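Local coordinates for protein putative S-adenosyl-L-methionine-dependent Methyltransferase (Methanococcus maripaludis, PDB 3DLC) that binds S-adenosylmethionine and probably transfers its methyl group to a substrate not yet established, as a class I Rossmann-like methyltransferase, at residues 122-125 and 129-132; 188-193 and 209-214. All blocks are in the same frame, centred on the assembly; numbering follows the deposited sequence. Where two conformers were deposited one is given.

Contact 1 (122-125 and 129-132); sequences FFWE and TAFR. With SAM (S-adenosylmethionine), chain C.
Trp124, one of the residues lining the S-adenosylmethionine pocket, lies between the cofactor and helix 127-137, its indole meeting the cofactor with one end and Ala130 and Phe131 of the helix with the other. The apolar part of the contact is made by the six-membered ring. With CG anti to the carbonyl carbon (chi1 -57°), the Trp124 ring is carried from the loop toward helix 127-137. Its CE3 comes within 3.7 Å of the CB of Ala130, the methyl approaching at a slant to the ring plane. Beside it, Trp124 CZ3 meets CE2 of Phe131 at 3.8 Å; that carbon reaches the indole at its edge, near the ring plane. The two six-membered rings are inclined at 52°, with centroids 5.8 Å apart, too tilted to stack and not upright enough for a T.

At the five-membered end the contact is with the adenine. Trp124 CD1 is 3.5 Å from N7 of the cofactor, and N7 sits at the edge of the indole. The polar atom here, NE1, hydrogen-bonds to the hydroxyl of Ser120, which itself hydrogen-bonds to the cofactor. Phe123 is more remote, its CE2 4.2 Å from CE, the methyl group of the cofactor.

With NE1 tied to Ser120, the six-membered ring packed on Ala130 and Phe131, and Val102 and Ile146 also touching it, this mixed set of contacts probably helps to keep the indole beside the adenine.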
# COMPACT_ATOMS: atom_id res chain seq x y z
N PHE A 122 4.24 3.98 -6.43
CA PHE A 122 5.23 4.11 -7.50
C PHE A 122 4.58 4.18 -8.88
O PHE A 122 5.23 4.56 -9.84
CB PHE A 122 6.23 2.95 -7.42
CG PHE A 122 6.86 2.81 -6.07
CD1 PHE A 122 7.63 3.80 -5.52
CD2 PHE A 122 6.60 1.71 -5.32
CE1 PHE A 122 8.16 3.67 -4.27
CE2 PHE A 122 7.12 1.57 -4.04
CZ PHE A 122 7.90 2.54 -3.53
N PHE A 123 3.30 3.86 -8.95
CA PHE A 123 2.56 3.88 -10.22
C PHE A 123 1.63 5.09 -10.36
O PHE A 123 1.19 5.39 -11.47
CB PHE A 123 1.69 2.61 -10.37
CG PHE A 123 2.49 1.34 -10.42
CD1 PHE A 123 3.25 1.01 -11.52
CD2 PHE A 123 2.46 0.45 -9.37
CE1 PHE A 123 3.95 -0.23 -11.54
CE2 PHE A 123 3.13 -0.73 -9.40
CZ PHE A 123 3.90 -1.05 -10.47
N TRP A 124 1.30 5.78 -9.28
CA TRP A 124 0.27 6.81 -9.36
C TRP A 124 0.62 7.96 -10.24
O TRP A 124 1.70 8.49 -10.16
CB TRP A 124 -0.11 7.37 -7.97
CG TRP A 124 -0.59 6.35 -7.02
CD1 TRP A 124 -1.09 5.10 -7.30
CD2 TRP A 124 -0.63 6.48 -5.59
NE1 TRP A 124 -1.41 4.44 -6.14
CE2 TRP A 124 -1.10 5.25 -5.07
CE3 TRP A 124 -0.29 7.49 -4.70
CZ2 TRP A 124 -1.25 5.04 -3.71
CZ3 TRP A 124 -0.41 7.26 -3.34
CH2 TRP A 124 -0.89 6.04 -2.87
N GLU A 125 -0.35 8.34 -11.08
CA GLU A 125 -0.25 9.55 -11.89
C GLU A 125 -0.59 10.70 -10.91
O GLU A 125 -1.05 10.44 -9.83
CB GLU A 125 -1.29 9.45 -13.05
CG GLU A 125 -1.04 8.28 -14.01
CD GLU A 125 -2.18 7.99 -15.00
OE1 GLU A 125 -3.23 8.68 -14.97
OE2 GLU A 125 -2.02 7.05 -15.81
N THR A 129 -2.56 15.26 -6.20
CA THR A 129 -3.97 15.00 -5.98
C THR A 129 -4.17 13.77 -5.10
O THR A 129 -5.02 13.76 -4.20
CB THR A 129 -4.71 14.84 -7.32
OG1 THR A 129 -4.62 16.09 -8.01
CG2 THR A 129 -6.17 14.42 -7.14
N ALA A 130 -3.39 12.73 -5.35
CA ALA A 130 -3.50 11.50 -4.56
C ALA A 130 -3.25 11.79 -3.08
O ALA A 130 -4.00 11.35 -2.22
CB ALA A 130 -2.51 10.46 -5.06
N PHE A 131 -2.18 12.53 -2.77
CA PHE A 131 -1.88 12.84 -1.38
C PHE A 131 -2.84 13.81 -0.72
O PHE A 131 -3.08 13.72 0.46
CB PHE A 131 -0.41 13.19 -1.19
CG PHE A 131 0.45 11.95 -1.09
CD1 PHE A 131 0.58 11.27 0.11
CD2 PHE A 131 1.01 11.38 -2.23
CE1 PHE A 131 1.29 10.09 0.17
CE2 PHE A 131 1.72 10.20 -2.16
CZ PHE A 131 1.85 9.56 -0.96
N ARG A 132 -3.45 14.71 -1.48
CA ARG A 132 -4.54 15.52 -0.94
C ARG A 132 -5.72 14.65 -0.55
O ARG A 132 -6.36 14.88 0.48
CB ARG A 132 -4.95 16.63 -1.92
CG ARG A 132 -3.94 17.79 -1.93
CD ARG A 132 -4.43 18.93 -2.84
NE ARG A 132 -3.71 20.16 -2.56
CZ ARG A 132 -2.55 20.48 -3.08
NH1 ARG A 132 -2.02 19.79 -4.06
NH2 ARG A 132 -1.91 21.56 -2.63
N SAM C . -0.66 -3.98 -2.27
CA SAM C . -0.55 -5.29 -2.97
C SAM C . 0.64 -6.05 -2.47
O SAM C . 1.53 -5.43 -1.88
OXT SAM C . 0.72 -7.24 -2.71
CB SAM C . -0.52 -5.09 -4.47
CG SAM C . 0.65 -4.33 -5.01
SD SAM C . 0.50 -4.20 -6.80
CE SAM C . 2.24 -4.13 -7.11
C5' SAM C . -0.07 -2.44 -7.08
C4' SAM C . -1.59 -2.14 -7.00
O4' SAM C . -2.01 -0.73 -6.97
C3' SAM C . -2.43 -2.85 -8.10
O3' SAM C . -3.33 -3.71 -7.47
C2' SAM C . -3.13 -1.69 -8.81
O2' SAM C . -4.36 -1.98 -9.44
C1' SAM C . -3.22 -0.63 -7.70
N9 SAM C . -3.32 0.75 -8.20
C8 SAM C . -2.45 1.37 -9.07
N7 SAM C . -2.79 2.67 -9.24
C5 SAM C . -3.92 2.88 -8.48
C6 SAM C . -4.75 3.98 -8.29
N6 SAM C . -4.60 5.16 -8.92
N1 SAM C . -5.77 3.85 -7.41
C2 SAM C . -6.01 2.65 -6.77
N3 SAM C . -5.27 1.53 -6.98
C4 SAM C . -4.24 1.69 -7.81

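Contact 2 (188-193 and 209-214); sequences NVLDEI and IIISKT
In this Rossmann-like methyltransferase fold, strand 206-211 is the antiparallel member beside strand 142-148, and here it receives the C-terminal part of helix 180-193. The helix-on-sheet contact depends on Leu190, which points from the helix toward the strand and rests its two methyls on Ile209 and Ile211, two residues apart. As expected for alternation along a strand, both send their side chains toward the helix, whereas Ile210 between them points away from it.

The two methyls of Leu190 divide the work. CD1 lies 3.9 Å from CG2 of Ile209, touching the short branch of that residue, and also 3.9 Å from CG1 of Ile211. CD2 meets the end of the long branch of the second isoleucine, with Leu190 CD2 and Ile211 CD1 again 3.9 Å apart. Leu190 and Ile211 reach toward each other tip to tip, while Ile209 is met at an oblique crossing. In Ile211 the long branch stands anti to the carbonyl carbon (chi1 -64°) and continues extended through chi2 of 159°, which carries CD1 out to the leucine. All three side chains are buried, and the touching atoms are all aliphatic carbons at ordinary van der Waals separation. The contact is made by side-chain carbons, with the CA atoms of Leu190 and Ile211 8.9 Å apart.

Around this core, helix 127-137 lies against the same face of the strand, Tyr198 of strand 198-203 touches Leu190, and Ile209 and Ile211 pair through their backbones with Ile146 and Thr144 of strand 142-148.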
# COMPACT_ATOMS: atom_id res chain seq x y z
N ASN A 188 8.92 16.63 -1.60
CA ASN A 188 8.47 17.81 -2.36
C ASN A 188 6.96 17.84 -2.56
O ASN A 188 6.32 18.89 -2.45
CB ASN A 188 9.18 17.90 -3.70
CG ASN A 188 10.66 18.20 -3.58
OD1 ASN A 188 11.12 18.66 -2.54
ND2 ASN A 188 11.42 17.91 -4.63
N VAL A 189 6.35 16.68 -2.77
CA VAL A 189 4.91 16.59 -2.91
C VAL A 189 4.19 17.02 -1.63
O VAL A 189 3.26 17.84 -1.63
CB VAL A 189 4.46 15.15 -3.28
CG1 VAL A 189 2.93 14.99 -3.23
CG2 VAL A 189 4.98 14.73 -4.66
N LEU A 190 4.63 16.47 -0.49
CA LEU A 190 4.00 16.78 0.78
C LEU A 190 4.22 18.24 1.13
O LEU A 190 3.35 18.89 1.72
CB LEU A 190 4.53 15.86 1.89
CG LEU A 190 4.28 14.35 1.67
CD1 LEU A 190 4.63 13.62 2.95
CD2 LEU A 190 2.82 14.02 1.26
N ASP A 191 5.38 18.77 0.78
CA ASP A 191 5.69 20.17 1.10
C ASP A 191 4.83 21.12 0.28
O ASP A 191 4.42 22.17 0.78
CB ASP A 191 7.18 20.43 0.94
CG ASP A 191 8.02 19.70 1.98
OD1 ASP A 191 7.49 19.19 2.99
OD2 ASP A 191 9.24 19.66 1.76
N GLU A 192 4.53 20.76 -0.96
CA GLU A 192 3.64 21.62 -1.78
C GLU A 192 2.24 21.62 -1.18
O GLU A 192 1.55 22.66 -1.21
CB GLU A 192 3.61 21.15 -3.23
CG GLU A 192 2.69 22.00 -4.15
CD GLU A 192 1.17 21.65 -4.16
OE1 GLU A 192 0.80 20.47 -4.12
OE2 GLU A 192 0.31 22.58 -4.30
N ILE A 193 1.77 20.51 -0.63
CA ILE A 193 0.46 20.44 0.04
C ILE A 193 0.47 21.24 1.31
O ILE A 193 -0.54 21.82 1.70
CB ILE A 193 0.03 18.98 0.27
CG1 ILE A 193 -0.17 18.28 -1.08
CG2 ILE A 193 -1.24 18.91 1.12
CD1 ILE A 193 -0.26 16.76 -0.98
N ILE A 209 6.18 6.42 3.57
CA ILE A 209 5.71 7.77 3.83
C ILE A 209 4.73 7.71 4.99
O ILE A 209 3.70 7.05 4.91
CB ILE A 209 5.04 8.34 2.57
CG1 ILE A 209 6.02 8.40 1.39
CG2 ILE A 209 4.40 9.69 2.86
CD1 ILE A 209 5.33 8.51 0.01
N ILE A 210 5.07 8.44 6.05
CA ILE A 210 4.35 8.38 7.32
C ILE A 210 3.87 9.78 7.72
O ILE A 210 4.58 10.57 8.37
CB ILE A 210 5.26 7.80 8.43
CG1 ILE A 210 5.78 6.42 8.01
CG2 ILE A 210 4.52 7.73 9.77
CD1 ILE A 210 6.83 5.81 8.91
N ILE A 211 2.66 10.09 7.30
CA ILE A 211 2.03 11.36 7.57
C ILE A 211 1.27 11.24 8.88
O ILE A 211 0.61 10.25 9.14
CB ILE A 211 1.06 11.72 6.43
CG1 ILE A 211 1.85 11.93 5.12
CG2 ILE A 211 0.23 12.96 6.78
CD1 ILE A 211 0.98 11.80 3.86
N SER A 212 1.32 12.31 9.66
CA SER A 212 0.52 12.45 10.86
C SER A 212 -0.41 13.61 10.69
O SER A 212 0.06 14.72 10.55
CB SER A 212 1.37 12.78 12.06
OG SER A 212 2.17 11.71 12.44
N LYS A 213 -1.71 13.43 10.77
CA LYS A 213 -2.60 14.56 10.66
C LYS A 213 -2.71 15.21 12.00
O LYS A 213 -3.13 14.61 12.98
CB LYS A 213 -3.98 14.16 10.15
CG LYS A 213 -4.91 15.37 10.07
CD LYS A 213 -6.34 15.14 9.58
CE LYS A 213 -6.46 15.29 8.13
NZ LYS A 213 -7.81 15.12 7.53
N THR A 214 -2.35 16.46 12.03
CA THR A 214 -2.34 17.21 13.26
C THR A 214 -2.82 18.62 12.99
O THR A 214 -2.81 19.09 11.87
CB THR A 214 -0.91 17.18 13.86
OG1 THR A 214 -0.94 17.52 15.25
CG2 THR A 214 0.09 18.07 13.07

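How the contacts relate
Contacts 1 and 2 have centres 12 Å apart and join through Phe131, whose ring borders the indole of contact 1 and whose CD1 lies 3.7 Å from CD2 of Leu190 in contact 2. The same phenylalanine packs its CB 3.6 Å from CD1 of Ile193 and also touches Ile209 and Ile211. A polar tie runs beside this packing: Arg132 NH1 and Glu192 OE1 form a salt bridge at 2.9 Å between helices 127-137 and 180-193. Contact 1 contributes Trp124 to the S-adenosylmethionine pocket, whereas the Ile209 side chain of contact 2 lies about 14 Å from the cofactor. A chain of contacts, apolar from the indole onward, leads from Trp124 through Phe131 to Leu190.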